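Long-range contacts in putative alpha-L-fucosidase (Bacteroides thetaiotaomicron, PDB 3EYP), which probably acts as an alpha-L-fucosidase, a glycoside hydrolase of family 29 that releases alpha-L-fucose from sugar chains: residues K119-L124 / I160-D166; D191-F195 / D205-M209; A366-L372 / K433-I439. All coordinates share one frame; numbering follows the deposited sequence.

Overall arrangement
Contacts 1 and 2 lie in the TIM-barrel domain, and contact 3 in the F5/8 type C domain. They follow one another along the chain. The first two touch, with centres about 9 Å apart. Their strands 162-164 and 193-195 are neighbours in the parallel barrel sheet, and T163 N and W165 N probably bond to V193 O and F195 O. Both contacts also approach bound glycerol, through D166 and W208, consistent with a pocket at this end of the barrel. Contact 3 belongs to a separate antiparallel sheet. Its centre is about 42 Å from that of contact 1 and 36 Å from that of contact 2. The chain therefore joins a probable catalytic barrel to a distinct beta-sandwich module.

Contact 1. Residues K119-L124 / I160-D166; sequences KAGIYL and IWETWWD
K119 lays its extended side chain across one face of the W161 indole. K119 CE rides 3.6 Å above the W161 ring plane, offset toward the rim. The ammonium beyond it makes a cation-pi contact, with K119 NZ 4.5 Å from the centroid of the W161 six-membered ring. The same NZ forms a salt bridge with E16. The ammonium is thus shared between the indole face and the E16 carboxylate. Replacing W161 by an alanine removes the indole face, and the K119 methylenes would probably lose their support and the chain turn more freely.

The backbones between are parallel strands. W161 N donates to A120 O at 2.8 Å, nearly straight. I122 N then bonds to E162 O at 2.9 Å, and W164 N to I122 O at 2.9 Å. E162 N is buried with no polar partner in the model. I122 CG1 meets I160 CD1 at 3.9 Å.

At the far end Y123 CG stands anti to the backbone N (chi1 172°), which carries the ring out toward D166. Y123 OH donates to D166 OD2 over 2.6 Å, on the anti side of the carboxylate. The ring and carboxylate planes are 87° apart. Y123 CD1 also touches W164 CE3 at 3.5 Å. These two rings are nearly parallel, 17° apart, but slid so far that they barely overlap.

Both D166 oxygens hydrogen-bond to glycerol, probably from the crystallisation liquor. This is consistent with a pocket at the C-terminal strand ends, where TIM barrels place their active sites. E162 pairs with R20, and W164 NE1 bonds to E253. Strand 70-76 flanks 119-124 on its other edge. Helices 105-116 and 139-155 cover the side chains of A120, I122, L124, I160 and T163.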
# COMPACT_ATOMS: atom_id res chain seq x y z
N LYS A 119 -12.32 -4.93 -3.51
CA LYS A 119 -12.71 -3.70 -2.84
C LYS A 119 -12.43 -2.49 -3.73
O LYS A 119 -11.29 -2.27 -4.15
CB LYS A 119 -11.99 -3.55 -1.48
CG LYS A 119 -12.22 -4.73 -0.50
CD LYS A 119 -11.09 -4.81 0.59
CE LYS A 119 -11.66 -5.42 1.87
NZ LYS A 119 -10.65 -5.90 2.83
N ALA A 120 -13.45 -1.68 -3.90
CA ALA A 120 -13.39 -0.48 -4.78
C ALA A 120 -12.93 0.74 -4.01
O ALA A 120 -13.29 0.94 -2.85
CB ALA A 120 -14.75 -0.17 -5.43
N GLY A 121 -12.11 1.52 -4.66
CA GLY A 121 -11.73 2.83 -4.15
C GLY A 121 -11.76 3.89 -5.23
O GLY A 121 -11.79 3.60 -6.43
N ILE A 122 -11.73 5.11 -4.75
CA ILE A 122 -11.86 6.31 -5.54
C ILE A 122 -10.79 7.37 -5.29
O ILE A 122 -10.50 7.77 -4.15
CB ILE A 122 -13.21 7.00 -5.25
CG1 ILE A 122 -14.44 6.12 -5.60
CG2 ILE A 122 -13.29 8.27 -5.97
CD1 ILE A 122 -14.51 5.72 -7.15
N TYR A 123 -10.18 7.77 -6.39
CA TYR A 123 -9.27 8.94 -6.45
C TYR A 123 -10.10 10.09 -7.07
O TYR A 123 -10.58 9.99 -8.20
CB TYR A 123 -8.03 8.57 -7.27
CG TYR A 123 -7.04 9.68 -7.63
CD1 TYR A 123 -5.71 9.56 -7.29
CD2 TYR A 123 -7.45 10.84 -8.29
CE1 TYR A 123 -4.79 10.53 -7.63
CE2 TYR A 123 -6.54 11.84 -8.60
CZ TYR A 123 -5.20 11.67 -8.28
OH TYR A 123 -4.27 12.65 -8.59
N LEU A 124 -10.29 11.13 -6.29
CA LEU A 124 -11.05 12.35 -6.69
C LEU A 124 -10.20 13.58 -6.39
O LEU A 124 -10.11 14.01 -5.26
CB LEU A 124 -12.37 12.45 -5.94
CG LEU A 124 -13.39 13.54 -6.32
CD1 LEU A 124 -13.91 13.33 -7.78
CD2 LEU A 124 -14.48 13.55 -5.32
N ILE A 160 -17.28 1.82 -0.57
CA ILE A 160 -16.01 2.43 -0.97
C ILE A 160 -15.00 2.22 0.18
O ILE A 160 -15.26 2.60 1.34
CB ILE A 160 -16.20 3.94 -1.30
CG1 ILE A 160 -17.26 4.23 -2.39
CG2 ILE A 160 -14.80 4.64 -1.71
CD1 ILE A 160 -16.98 3.74 -3.76
N TRP A 161 -13.85 1.62 -0.16
CA TRP A 161 -12.85 1.22 0.85
C TRP A 161 -11.60 2.10 0.93
O TRP A 161 -10.80 2.00 1.87
CB TRP A 161 -12.41 -0.23 0.62
CG TRP A 161 -13.46 -1.25 0.73
CD1 TRP A 161 -14.29 -1.69 -0.26
CD2 TRP A 161 -13.69 -2.08 1.87
NE1 TRP A 161 -15.06 -2.72 0.22
CE2 TRP A 161 -14.71 -2.97 1.52
CE3 TRP A 161 -13.13 -2.14 3.16
CZ2 TRP A 161 -15.20 -3.92 2.42
CZ3 TRP A 161 -13.63 -3.07 4.05
CH2 TRP A 161 -14.65 -3.94 3.68
N GLU A 162 -11.44 2.96 -0.06
CA GLU A 162 -10.40 4.02 -0.01
C GLU A 162 -10.80 5.23 -0.80
O GLU A 162 -11.34 5.12 -1.90
CB GLU A 162 -9.06 3.52 -0.53
CG GLU A 162 -7.89 4.44 -0.23
CD GLU A 162 -6.58 3.72 0.07
OE1 GLU A 162 -6.64 2.52 0.45
OE2 GLU A 162 -5.49 4.36 -0.13
N THR A 163 -10.53 6.39 -0.20
CA THR A 163 -10.63 7.70 -0.91
C THR A 163 -9.25 8.30 -0.88
O THR A 163 -8.61 8.34 0.16
CB THR A 163 -11.66 8.64 -0.23
OG1 THR A 163 -12.97 8.13 -0.41
CG2 THR A 163 -11.64 10.02 -0.80
N TRP A 164 -8.79 8.73 -2.04
CA TRP A 164 -7.40 9.20 -2.22
C TRP A 164 -7.40 10.68 -2.52
O TRP A 164 -8.00 11.13 -3.52
CB TRP A 164 -6.75 8.48 -3.35
CG TRP A 164 -5.39 7.95 -3.14
CD1 TRP A 164 -5.05 6.80 -2.51
CD2 TRP A 164 -4.17 8.51 -3.63
NE1 TRP A 164 -3.69 6.64 -2.52
CE2 TRP A 164 -3.13 7.65 -3.24
CE3 TRP A 164 -3.87 9.67 -4.36
CZ2 TRP A 164 -1.79 7.90 -3.56
CZ3 TRP A 164 -2.53 9.91 -4.67
CH2 TRP A 164 -1.53 9.01 -4.28
N TRP A 165 -6.65 11.42 -1.70
CA TRP A 165 -6.49 12.87 -1.88
C TRP A 165 -5.05 13.19 -2.23
O TRP A 165 -4.19 13.24 -1.35
CB TRP A 165 -6.91 13.67 -0.66
CG TRP A 165 -8.40 13.68 -0.40
CD1 TRP A 165 -9.37 13.55 -1.32
CD2 TRP A 165 -9.07 13.85 0.87
NE1 TRP A 165 -10.60 13.61 -0.74
CE2 TRP A 165 -10.45 13.76 0.61
CE3 TRP A 165 -8.63 14.05 2.18
CZ2 TRP A 165 -11.42 13.91 1.62
CZ3 TRP A 165 -9.58 14.16 3.19
CH2 TRP A 165 -10.97 14.14 2.90
N ASP A 166 -4.80 13.37 -3.52
CA ASP A 166 -3.46 13.73 -4.03
C ASP A 166 -3.12 15.12 -3.54
O ASP A 166 -3.95 16.04 -3.56
CB ASP A 166 -3.44 13.70 -5.56
CG ASP A 166 -2.08 13.61 -6.18
OD1 ASP A 166 -1.08 14.21 -5.71
OD2 ASP A 166 -2.01 13.01 -7.27

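Contact 2. Residues D191-F195 / D205-M209; sequences DCVIF and DVRWM
I194 is held by D205 through both its backbone N and its backbone O. It belongs to strand 193-195 of the TIM barrel, and D205 to the loop that follows this strand. I194 N donates to D205 OD2 at 2.7 Å, using the anti lone pair of that oxygen. With chi1 at -68°, D205 CG is anti to its carbonyl carbon, which turns OD2 back to the amide of I194 while D205 N meets the carbonyl of the same residue. I194 O takes two amides. D205 N reaches it at 2.8 Å, in the carbonyl plane. V206 N reaches it at 3.1 Å, tilted from that plane. Three bonds thus fix this part of the loop against the strand.

Side chains close the seam. V193 CG1 meets V206 CG1 at 3.9 Å, the two valines crossing at about a right angle. V206 CG2 sits at the edge of the F195 ring, 3.9 Å from F195 CD1. The F195 ring reaches on to the backbone of R207 and W208. F195 CE1 comes 3.5 Å from W208 N, and F195 CZ 3.6 Å from W208 CB.

The next shell holds these groups in place. D205 OD1 forms a salt bridge with R13, and D205 O accepts from Q14. Both partners come from helix 12-20, which also packs W17 on V193 and V206. Helix 175-188 covers I194 with Y182 and V185. F195 stacks on W164, the neighbouring barrel strand's tryptophan. W208 bonds weakly through NE1 to D255 and comes within about 3 Å of a bound glycerol, nearest atoms. R207 turns away from the strand, and its NE bonds to L239 O, its NH2 to W221 O and its NH1 to I250 O.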
# COMPACT_ATOMS: atom_id res chain seq x y z
N ASP A 191 -16.08 2.57 6.61
CA ASP A 191 -14.92 1.69 6.51
C ASP A 191 -13.88 2.24 5.51
O ASP A 191 -12.85 1.62 5.23
CB ASP A 191 -15.33 0.29 6.09
CG ASP A 191 -15.92 -0.53 7.25
OD1 ASP A 191 -15.99 -0.03 8.40
OD2 ASP A 191 -16.32 -1.67 6.99
N CYS A 192 -14.16 3.43 5.02
CA CYS A 192 -13.32 4.03 3.98
C CYS A 192 -12.05 4.65 4.57
O CYS A 192 -12.07 5.57 5.37
CB CYS A 192 -14.07 5.06 3.15
SG CYS A 192 -13.06 5.63 1.69
N VAL A 193 -10.95 4.15 4.09
CA VAL A 193 -9.60 4.62 4.45
C VAL A 193 -9.28 5.83 3.61
O VAL A 193 -9.45 5.84 2.38
CB VAL A 193 -8.53 3.54 4.13
CG1 VAL A 193 -7.17 4.09 4.28
CG2 VAL A 193 -8.67 2.30 4.98
N ILE A 194 -8.83 6.87 4.29
CA ILE A 194 -8.41 8.10 3.62
C ILE A 194 -6.89 8.26 3.49
O ILE A 194 -6.18 8.28 4.50
CB ILE A 194 -9.00 9.31 4.30
CG1 ILE A 194 -10.53 9.28 4.22
CG2 ILE A 194 -8.39 10.60 3.70
CD1 ILE A 194 -11.17 10.36 5.16
N PHE A 195 -6.44 8.32 2.24
CA PHE A 195 -5.02 8.68 1.93
C PHE A 195 -5.05 10.19 1.89
O PHE A 195 -5.68 10.80 1.02
CB PHE A 195 -4.53 8.12 0.60
CG PHE A 195 -3.15 8.57 0.21
CD1 PHE A 195 -2.02 7.80 0.53
CD2 PHE A 195 -2.97 9.74 -0.49
CE1 PHE A 195 -0.73 8.21 0.17
CE2 PHE A 195 -1.66 10.16 -0.89
CZ PHE A 195 -0.56 9.40 -0.54
N ASP A 205 -5.90 8.55 7.26
CA ASP A 205 -5.74 7.21 7.82
C ASP A 205 -4.36 6.69 7.48
O ASP A 205 -3.71 5.98 8.27
CB ASP A 205 -6.81 6.26 7.32
CG ASP A 205 -8.17 6.62 7.84
OD1 ASP A 205 -8.34 6.77 9.06
OD2 ASP A 205 -9.06 6.71 7.02
N VAL A 206 -3.95 7.02 6.28
CA VAL A 206 -2.62 6.64 5.74
C VAL A 206 -1.95 7.82 5.09
O VAL A 206 -2.61 8.77 4.61
CB VAL A 206 -2.72 5.40 4.83
CG1 VAL A 206 -3.46 4.25 5.58
CG2 VAL A 206 -3.45 5.72 3.48
N ARG A 207 -0.62 7.76 5.06
CA ARG A 207 0.18 8.85 4.52
C ARG A 207 0.96 8.48 3.28
O ARG A 207 1.22 7.30 3.00
CB ARG A 207 1.21 9.29 5.60
CG ARG A 207 2.30 8.24 5.95
CD ARG A 207 3.35 8.77 7.00
NE ARG A 207 4.61 8.03 6.97
CZ ARG A 207 4.99 7.12 7.87
NH1 ARG A 207 4.16 6.71 8.81
NH2 ARG A 207 6.17 6.50 7.75
N TRP A 208 1.42 9.52 2.61
CA TRP A 208 2.48 9.39 1.61
C TRP A 208 3.87 9.15 2.24
O TRP A 208 4.13 9.46 3.38
CB TRP A 208 2.54 10.62 0.71
CG TRP A 208 3.33 10.41 -0.52
CD1 TRP A 208 3.34 9.31 -1.33
CD2 TRP A 208 4.21 11.37 -1.13
NE1 TRP A 208 4.19 9.52 -2.40
CE2 TRP A 208 4.72 10.78 -2.30
CE3 TRP A 208 4.61 12.67 -0.79
CZ2 TRP A 208 5.62 11.47 -3.14
CZ3 TRP A 208 5.47 13.34 -1.62
CH2 TRP A 208 5.96 12.75 -2.78
N MET A 209 4.77 8.61 1.44
CA MET A 209 6.08 8.25 1.94
C MET A 209 7.22 8.95 1.23
O MET A 209 8.34 8.51 1.26
CB MET A 209 6.32 6.75 1.93
CG MET A 209 5.58 6.04 0.88
SD MET A 209 5.98 6.44 -0.81
CE MET A 209 7.54 5.59 -0.96

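Contact 3. Residues A366-L372 / K433-I439; sequences ADIIFTL and KQVRLRI
A366 pairs with I439, and I439 N donates to A366 O at 2.6 Å. D367 lies alongside R438, which grips it side-on. The R438 chain bends at chi3 (77°), which brings NE and NH1 level with the carboxylate of D367 in a salt bridge. R438 NE reaches D367 OD1 at 3.0 Å from above the carboxylate plane. R438 NH1 reaches D367 OD2 at 3.0 Å on the syn side. A water lies between D367 OD1 and I439 O. The R436 guanidinium lies face on to R438, with R438 NE over its centre. R436 is only a long charge partner of D367, and its stronger mate is E399.

I368 points to the buried face, where I368 CD1 meets L437 CD2 at 4.2 Å. The strands are antiparallel and belong to the beta sandwich of the F5/8 type C domain. Strand 332-335 borders 366-372, and strand 393-401 borders 434-442. I369 returns to the face of D367, with I369 CG1 3.9 Å from R436 CD.

F370 turns inward toward F451. Its ring edge meets a carbonyl, with F370 CD2 3.2 Å from V435 O. T371 OG1 accepts from Q434 NE2 at 2.8 Å, in the amide plane. L372 N donates to K433 O at 3.0 Å, beside the classic bulge that K433 and Q434 form against T401.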
# COMPACT_ATOMS: atom_id res chain seq x y z
N ALA A 366 14.84 -10.84 23.80
CA ALA A 366 14.74 -12.31 23.66
C ALA A 366 15.65 -12.88 22.60
O ALA A 366 15.94 -12.27 21.56
CB ALA A 366 13.33 -12.75 23.41
N ASP A 367 16.08 -14.10 22.89
CA ASP A 367 16.90 -14.87 21.96
C ASP A 367 16.22 -16.19 21.72
O ASP A 367 15.90 -16.89 22.68
CB ASP A 367 18.28 -15.15 22.55
CG ASP A 367 19.24 -13.95 22.48
OD1 ASP A 367 19.06 -13.02 21.65
OD2 ASP A 367 20.23 -13.95 23.28
N ILE A 368 16.00 -16.48 20.44
CA ILE A 368 15.33 -17.68 19.95
C ILE A 368 16.20 -18.45 18.96
O ILE A 368 16.70 -17.92 17.96
CB ILE A 368 13.99 -17.38 19.25
CG1 ILE A 368 13.07 -16.46 20.12
CG2 ILE A 368 13.30 -18.67 18.96
CD1 ILE A 368 13.32 -14.95 20.00
N ILE A 369 16.38 -19.72 19.27
CA ILE A 369 17.28 -20.58 18.49
C ILE A 369 16.46 -21.69 17.90
O ILE A 369 15.70 -22.37 18.60
CB ILE A 369 18.45 -21.13 19.36
CG1 ILE A 369 19.31 -19.96 19.77
CG2 ILE A 369 19.31 -22.20 18.58
CD1 ILE A 369 20.53 -20.33 20.67
N PHE A 370 16.58 -21.80 16.60
CA PHE A 370 15.87 -22.79 15.84
C PHE A 370 16.89 -23.79 15.41
O PHE A 370 17.84 -23.45 14.71
CB PHE A 370 15.17 -22.17 14.61
CG PHE A 370 14.22 -21.05 14.95
CD1 PHE A 370 12.89 -21.28 15.05
CD2 PHE A 370 14.70 -19.78 15.19
CE1 PHE A 370 12.01 -20.23 15.36
CE2 PHE A 370 13.84 -18.74 15.51
CZ PHE A 370 12.51 -18.97 15.59
N THR A 371 16.71 -25.01 15.89
CA THR A 371 17.61 -26.13 15.53
C THR A 371 16.92 -27.05 14.54
O THR A 371 15.87 -27.66 14.79
CB THR A 371 18.09 -26.90 16.77
OG1 THR A 371 18.79 -26.02 17.66
CG2 THR A 371 19.05 -28.02 16.37
N LEU A 372 17.50 -27.08 13.36
CA LEU A 372 16.91 -27.76 12.23
C LEU A 372 17.42 -29.18 12.12
O LEU A 372 18.61 -29.41 12.24
CB LEU A 372 17.23 -27.02 10.93
CG LEU A 372 16.58 -25.63 10.92
CD1 LEU A 372 17.49 -24.61 10.25
CD2 LEU A 372 15.21 -25.68 10.29
N LYS A 433 22.39 -24.92 9.90
CA LYS A 433 21.89 -25.99 10.73
C LYS A 433 21.09 -25.44 11.88
O LYS A 433 20.16 -26.04 12.36
CB LYS A 433 23.03 -26.85 11.28
CG LYS A 433 22.65 -28.31 11.42
CD LYS A 433 21.21 -28.52 11.91
CE LYS A 433 21.18 -28.85 13.39
NZ LYS A 433 21.12 -30.32 13.62
N GLN A 434 21.47 -24.26 12.31
CA GLN A 434 20.69 -23.51 13.30
C GLN A 434 20.60 -22.03 12.95
O GLN A 434 21.49 -21.48 12.33
CB GLN A 434 21.34 -23.61 14.67
CG GLN A 434 21.52 -25.02 15.19
CD GLN A 434 22.18 -24.97 16.53
OE1 GLN A 434 23.39 -24.75 16.61
NE2 GLN A 434 21.39 -25.06 17.60
N VAL A 435 19.49 -21.45 13.35
CA VAL A 435 19.19 -20.04 13.13
C VAL A 435 18.80 -19.40 14.44
O VAL A 435 17.93 -19.90 15.17
CB VAL A 435 17.99 -19.82 12.14
CG1 VAL A 435 17.61 -18.28 12.01
CG2 VAL A 435 18.27 -20.47 10.79
N ARG A 436 19.43 -18.27 14.69
CA ARG A 436 19.12 -17.46 15.87
C ARG A 436 18.45 -16.12 15.55
O ARG A 436 18.96 -15.32 14.77
CB ARG A 436 20.37 -17.19 16.72
CG ARG A 436 20.04 -16.41 17.96
CD ARG A 436 21.09 -16.51 19.05
NE ARG A 436 22.29 -15.74 18.76
CZ ARG A 436 23.16 -15.38 19.71
NH1 ARG A 436 24.25 -14.68 19.40
NH2 ARG A 436 22.92 -15.67 20.98
N LEU A 437 17.33 -15.90 16.23
CA LEU A 437 16.63 -14.61 16.21
C LEU A 437 16.88 -13.89 17.52
O LEU A 437 16.47 -14.36 18.59
CB LEU A 437 15.14 -14.80 15.99
CG LEU A 437 14.27 -13.55 16.10
CD1 LEU A 437 14.72 -12.46 15.04
CD2 LEU A 437 12.80 -13.94 15.96
N ARG A 438 17.60 -12.76 17.42
CA ARG A 438 17.88 -11.89 18.55
C ARG A 438 16.97 -10.66 18.54
O ARG A 438 17.08 -9.80 17.66
CB ARG A 438 19.34 -11.41 18.53
CG ARG A 438 20.43 -12.51 18.31
CD ARG A 438 21.78 -12.06 18.92
NE ARG A 438 21.70 -12.23 20.38
CZ ARG A 438 22.67 -11.95 21.25
NH1 ARG A 438 22.48 -12.18 22.55
NH2 ARG A 438 23.80 -11.40 20.85
N ILE A 439 16.08 -10.60 19.53
CA ILE A 439 15.31 -9.40 19.87
C ILE A 439 16.16 -8.65 20.85
O ILE A 439 16.36 -9.09 21.99
CB ILE A 439 13.91 -9.72 20.51
CG1 ILE A 439 13.08 -10.56 19.58
CG2 ILE A 439 13.10 -8.41 20.90
CD1 ILE A 439 13.15 -10.13 18.17
O HOH W 1 18.87 -10.55 22.39